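PDB 4G9M: agglutinin from Rhizoctonia solani, which probably recognises carbohydrates as a lectin of the ricin-type beta-trefoil family, working as a domain-swapped dimer. Local coordinates for residues Asn130-Asp133 and Asn134-Trp137; Gln35-Lys38 and Ser39-Gly42. All blocks are in the same frame, centred on the assembly; numbering follows the deposited sequence.

Contact 1. Residues Asn130-Asp133 and Asn134-Trp137; sequences NATD and NQKW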
ATOM      1  N   ASN B 130      -5.098 -10.648  -9.145  1.00 18.54           N
ATOM      2  CA  ASN B 130      -6.526 -10.673  -9.427  1.00 19.01           C
ATOM      3  C   ASN B 130      -7.316 -10.187  -8.227  1.00 19.97           C
ATOM      4  O   ASN B 130      -8.550 -10.190  -8.246  1.00 24.39           O
ATOM      5  CB  ASN B 130      -6.951 -12.092  -9.757  1.00 16.59           C
ATOM      6  CG  ASN B 130      -6.225 -12.636 -10.973  1.00 20.79           C
ATOM      7  OD1 ASN B 130      -6.095 -11.935 -11.978  1.00 17.62           O
ATOM      8  ND2 ASN B 130      -5.701 -13.858 -10.872  1.00 18.32           N
ATOM      9  N   ALA B 131      -6.589  -9.782  -7.190  1.00 19.22           N
ATOM     10  CA  ALA B 131      -7.172  -9.404  -5.906  1.00 17.39           C
ATOM     11  C   ALA B 131      -8.161 -10.435  -5.372  1.00 18.95           C
ATOM     12  O   ALA B 131      -9.220 -10.090  -4.855  1.00 21.92           O
ATOM     13  CB  ALA B 131      -7.801  -8.024  -5.967  1.00 26.17           C
ATOM     14  N   THR B 132      -7.822 -11.709  -5.530  1.00 21.14           N
ATOM     15  CA  THR B 132      -8.499 -12.762  -4.791  1.00 22.39           C
ATOM     16  C   THR B 132      -7.915 -12.815  -3.375  1.00 19.71           C
ATOM     17  O   THR B 132      -6.784 -12.364  -3.137  1.00 19.65           O
ATOM     18  CB  THR B 132      -8.386 -14.132  -5.506  1.00 21.45           C
ATOM     19  OG1 THR B 132      -7.017 -14.397  -5.836  1.00 18.70           O
ATOM     20  CG2 THR B 132      -9.196 -14.135  -6.798  1.00 25.12           C
ATOM     21  N   ASP B 133      -8.688 -13.330  -2.418  1.00 18.73           N
ATOM     22  CA  ASP B 133      -8.277 -13.302  -1.009  1.00 21.33           C
ATOM     23  C   ASP B 133      -6.974 -14.055  -0.711  1.00 17.29           C
ATOM     24  O   ASP B 133      -6.281 -13.728   0.238  1.00 18.41           O
ATOM     25  CB  ASP B 133      -9.403 -13.802  -0.088  1.00 23.57           C
ATOM     26  CG  ASP B 133     -10.505 -12.782   0.090  1.00 31.52           C
ATOM     27  OD1 ASP B 133     -10.394 -11.684  -0.496  1.00 24.30           O
ATOM     28  OD2 ASP B 133     -11.481 -13.072   0.819  1.00 34.17           O
ATOM     29  N   ASN B 134      -6.626 -15.048  -1.536  1.00 21.39           N
ATOM     30  CA  ASN B 134      -5.362 -15.768  -1.322  1.00 19.07           C
ATOM     31  C   ASN B 134      -4.152 -14.936  -1.746  1.00 19.87           C
ATOM     32  O   ASN B 134      -2.999 -15.338  -1.550  1.00 19.09           O
ATOM     33  CB  ASN B 134      -5.360 -17.109  -2.046  1.00 17.92           C
ATOM     34  CG  ASN B 134      -5.478 -16.950  -3.547  1.00 20.59           C
ATOM     35  OD1 ASN B 134      -6.367 -16.248  -4.042  1.00 20.34           O
ATOM     36  ND2 ASN B 134      -4.564 -17.570  -4.278  1.00 20.18           N
ATOM     37  N   GLN B 135      -4.427 -13.760  -2.316  1.00 18.14           N
ATOM     38  CA  GLN B 135      -3.368 -12.829  -2.700  1.00 13.44           C
ATOM     39  C   GLN B 135      -3.366 -11.608  -1.782  1.00 17.33           C
ATOM     40  O   GLN B 135      -2.865 -10.539  -2.146  1.00 18.64           O
ATOM     41  CB  GLN B 135      -3.557 -12.374  -4.152  1.00 17.30           C
ATOM     42  CG  GLN B 135      -3.852 -13.494  -5.131  1.00 16.55           C
ATOM     43  CD  GLN B 135      -3.963 -12.989  -6.549  1.00 15.76           C
ATOM     44  OE1 GLN B 135      -4.712 -12.043  -6.831  1.00 19.70           O
ATOM     45  NE2 GLN B 135      -3.195 -13.597  -7.456  1.00 17.24           N
ATOM     46  N   LYS B 136      -3.945 -11.762  -0.591  1.00 14.00           N
ATOM     47  CA  LYS B 136      -3.984 -10.680   0.394  1.00 17.24           C
ATOM     48  C   LYS B 136      -3.484 -11.234   1.704  1.00 20.67           C
ATOM     49  O   LYS B 136      -3.762 -12.390   2.037  1.00 18.21           O
ATOM     50  CB  LYS B 136      -5.401 -10.141   0.570  1.00 17.49           C
ATOM     51  CG  LYS B 136      -5.958  -9.469  -0.684  1.00 17.50           C
ATOM     52  CD  LYS B 136      -7.463  -9.312  -0.591  1.00 19.56           C
ATOM     53  CE  LYS B 136      -8.040  -9.054  -1.979  1.00 19.67           C
ATOM     54  NZ  LYS B 136      -9.514  -9.258  -1.989  1.00 23.18           N
ATOM     55  N   TRP B 137      -2.759 -10.402   2.449  1.00 16.94           N
ATOM     56  CA  TRP B 137      -2.091 -10.849   3.664  1.00 16.52           C
ATOM     57  C   TRP B 137      -2.360  -9.886   4.806  1.00 19.79           C
ATOM     58  O   TRP B 137      -2.303  -8.665   4.630  1.00 18.42           O
ATOM     59  CB  TRP B 137      -0.576 -10.953   3.418  1.00 18.90           C
ATOM     60  CG  TRP B 137      -0.232 -11.901   2.267  1.00 17.12           C
ATOM     61  CD1 TRP B 137      -0.217 -11.596   0.927  1.00 22.16           C
ATOM     62  CD2 TRP B 137       0.121 -13.286   2.366  1.00 19.65           C
ATOM     63  NE1 TRP B 137       0.119 -12.715   0.188  1.00 18.45           N
ATOM     64  CE2 TRP B 137       0.337 -13.759   1.050  1.00 18.02           C
ATOM     65  CE3 TRP B 137       0.274 -14.177   3.439  1.00 16.77           C
ATOM     66  CZ2 TRP B 137       0.701 -15.075   0.786  1.00 16.47           C
ATOM     67  CZ3 TRP B 137       0.635 -15.479   3.176  1.00 19.29           C
ATOM     68  CH2 TRP B 137       0.859 -15.915   1.854  1.00 16.02           C
TER
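Q135 folds back over the loop that precedes it and carries its carboxamide oxygen to the backbone of N130. The N-H of N130 reaches Q135 OE1 at 2.7 Å, in the carbonyl plane and on a lone pair; the N-H of T132 adds a weak bond to Q135 OE1 at 3.4 Å. The NE2 end is held by D112 OD2 and N128 O, so the amide's rotation is fixed from both ends.

A second polar pair uses side chains lying side by side. T132 OG1 donates to N134 OD1 over 2.7 Å, and both first torsions (51° and 62°) place the group between the backbone N and the carbonyl carbon, which brings hydroxyl and carboxamide together on one flank. N134 ND2 is taken up by L113 O.

Backbone bonds round the 3-10 turn at D133 and N134 set the frame: Q135 N to T132 O at 2.9 Å, and K136 N to D133 O at 3.2 Å.

Charge comes from K136, whose extended chain runs back across the turn. Its NZ bonds to A131 O at 3.0 Å, coming from well above the carbonyl plane, and forms a salt bridge to D133 OD1, also 3.0 Å, nearly in line with that C-O bond. D96 gives the ammonium a further carboxylate.

Q135, K136 and W137 spell the QxW motif of ricin-type beta-trefoil lectins, in which the glutamine ties its loop to the neighbouring strands; here W137 opens strand 137-141.

Contact 2. Residues Gln35-Lys38 and Ser39-Gly42; sequences QGYK and SHGG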
ATOM      1  N   GLN B  35       6.207 -20.824   1.737  1.00 17.53           N
ATOM      2  CA  GLN B  35       4.984 -21.618   1.643  1.00 16.99           C
ATOM      3  C   GLN B  35       3.981 -21.156   2.684  1.00 19.44           C
ATOM      4  O   GLN B  35       4.295 -20.320   3.535  1.00 21.66           O
ATOM      5  CB  GLN B  35       5.324 -23.097   1.889  1.00 17.26           C
ATOM      6  CG  GLN B  35       5.710 -23.385   3.332  1.00 20.32           C
ATOM      7  CD  GLN B  35       6.442 -24.694   3.496  1.00 28.58           C
ATOM      8  OE1 GLN B  35       6.451 -25.536   2.589  1.00 28.32           O
ATOM      9  NE2 GLN B  35       7.065 -24.878   4.655  1.00 25.80           N
ATOM     10  N   GLY B  36       2.769 -21.705   2.631  1.00 19.41           N
ATOM     11  CA  GLY B  36       1.798 -21.450   3.681  1.00 17.61           C
ATOM     12  C   GLY B  36       1.884 -22.531   4.741  1.00 20.66           C
ATOM     13  O   GLY B  36       2.116 -23.694   4.414  1.00 20.45           O
ATOM     14  N   TYR B  37       1.727 -22.158   6.009  1.00 20.45           N
ATOM     15  CA  TYR B  37       1.812 -23.137   7.091  1.00 15.11           C
ATOM     16  C   TYR B  37       1.020 -22.650   8.313  1.00 22.81           C
ATOM     17  O   TYR B  37       0.882 -21.448   8.528  1.00 21.08           O
ATOM     18  CB  TYR B  37       3.285 -23.370   7.456  1.00 16.89           C
ATOM     19  CG  TYR B  37       3.603 -24.721   8.099  1.00 20.89           C
ATOM     20  CD1 TYR B  37       3.322 -24.960   9.433  1.00 19.91           C
ATOM     21  CD2 TYR B  37       4.195 -25.742   7.363  1.00 23.30           C
ATOM     22  CE1 TYR B  37       3.615 -26.178  10.028  1.00 23.19           C
ATOM     23  CE2 TYR B  37       4.489 -26.973   7.948  1.00 24.35           C
ATOM     24  CZ  TYR B  37       4.196 -27.180   9.281  1.00 24.48           C
ATOM     25  OH  TYR B  37       4.483 -28.385   9.895  1.00 24.73           O
ATOM     26  N   LYS B  38       0.473 -23.574   9.097  1.00 18.39           N
ATOM     27  CA  LYS B  38      -0.238 -23.192  10.315  1.00 22.38           C
ATOM     28  C   LYS B  38       0.695 -22.417  11.236  1.00 24.91           C
ATOM     29  O   LYS B  38       1.854 -22.792  11.412  1.00 20.94           O
ATOM     30  CB  LYS B  38      -0.781 -24.424  11.037  1.00 21.50           C
ATOM     31  CG  LYS B  38      -1.536 -24.112  12.318  1.00 30.26           C
ATOM     32  CD  LYS B  38      -2.073 -25.385  12.956  1.00 39.40           C
ATOM     33  CE  LYS B  38      -2.659 -25.112  14.340  1.00 47.70           C
ATOM     34  NZ  LYS B  38      -3.447 -26.271  14.863  1.00 51.55           N
ATOM     35  N   SER B  39       0.183 -21.328  11.805  1.00 18.68           N
ATOM     36  CA  SER B  39       0.971 -20.493  12.689  1.00 22.98           C
ATOM     37  C   SER B  39       1.443 -21.289  13.912  1.00 22.06           C
ATOM     38  O   SER B  39       0.637 -21.920  14.595  1.00 24.37           O
ATOM     39  CB  SER B  39       0.153 -19.274  13.125  1.00 24.43           C
ATOM     40  OG  SER B  39       0.918 -18.418  13.962  1.00 25.24           O
ATOM     41  N   HIS B  40       2.747 -21.275  14.174  1.00 21.43           N
ATOM     42  CA  HIS B  40       3.281 -21.915  15.381  1.00 22.37           C
ATOM     43  C   HIS B  40       4.281 -21.038  16.142  1.00 30.75           C
ATOM     44  O   HIS B  40       4.879 -21.475  17.132  1.00 29.60           O
ATOM     45  CB  HIS B  40       3.882 -23.301  15.079  1.00 26.85           C
ATOM     46  CG  HIS B  40       4.927 -23.301  14.003  1.00 27.41           C
ATOM     47  ND1 HIS B  40       5.995 -22.430  13.994  1.00 31.24           N
ATOM     48  CD2 HIS B  40       5.062 -24.074  12.900  1.00 29.34           C
ATOM     49  CE1 HIS B  40       6.740 -22.663  12.927  1.00 26.02           C
ATOM     50  NE2 HIS B  40       6.194 -23.656  12.247  1.00 26.43           N
ATOM     51  N   GLY B  41       4.461 -19.806  15.678  1.00 27.51           N
ATOM     52  CA  GLY B  41       5.302 -18.849  16.379  1.00 26.63           C
ATOM     53  C   GLY B  41       6.801 -19.000  16.185  1.00 28.27           C
ATOM     54  O   GLY B  41       7.586 -18.311  16.834  1.00 28.27           O
ATOM     55  N   GLY B  42       7.211 -19.896  15.297  1.00 28.71           N
ATOM     56  CA  GLY B  42       8.625 -20.073  15.020  1.00 23.52           C
ATOM     57  C   GLY B  42       9.205 -18.859  14.324  1.00 19.10           C
ATOM     58  O   GLY B  42       8.483 -18.127  13.642  1.00 23.09           O
TER
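Y37 and H40 bring their rings together where strand 32-37 runs out into a surface loop of the ricin-type beta-trefoil. The side chains of both touch D22. D22, Y37 and Q45 lie together here much as pocket residues do in relatives of ricin, consistent with a sugar site.

The aromatic contact is oblique. Y37 CE1 approaches the edge of the imidazole near its plane, 3.8 Å from H40 CD2; the centroids are 5.6 Å apart and the planes inclined at 66°. H40 has its CG between the backbone N and the carbonyl carbon (chi1 55°), which brings the CD2 side of its ring close to the tyrosine.

No hydrogen bond joins 35-38 to 39-42 directly. Polar support comes from Q45 instead: its carboxamide accepts from H40 N through OE1 and donates to K38 O through NE2, tying K38 and H40 together. N120 OD1 receives K38 N, while the extended K38 side chain leads away from the loop.

Within the loop, G41 has positive phi, and the chain turns until G42 N donates to H40 ND1 at 3.1 Å, the donor lying 6° out of the imidazole plane.

Overall arrangement
Contact 2 comes first along the chain and contact 1 close to its end; their centres are 18 Å apart and their nearest atoms about 6 Å, without touching. They occupy comparable places in the trefoil. Strand 32-37 leads into contact 2 and strand 122-128 into contact 1, and these two strands pair antiparallel in the same sheet. Each loop then delivers the chain to the four-stranded sheet, by strand 47-51 and strand 137-141, which lie on either side of strand 8-14. In both loops a glutamine, Q45 or Q135, ties the bend together, consistent with the internal repeats of the fold. Only contact 1 meets the second subunit, through A131 on its G55.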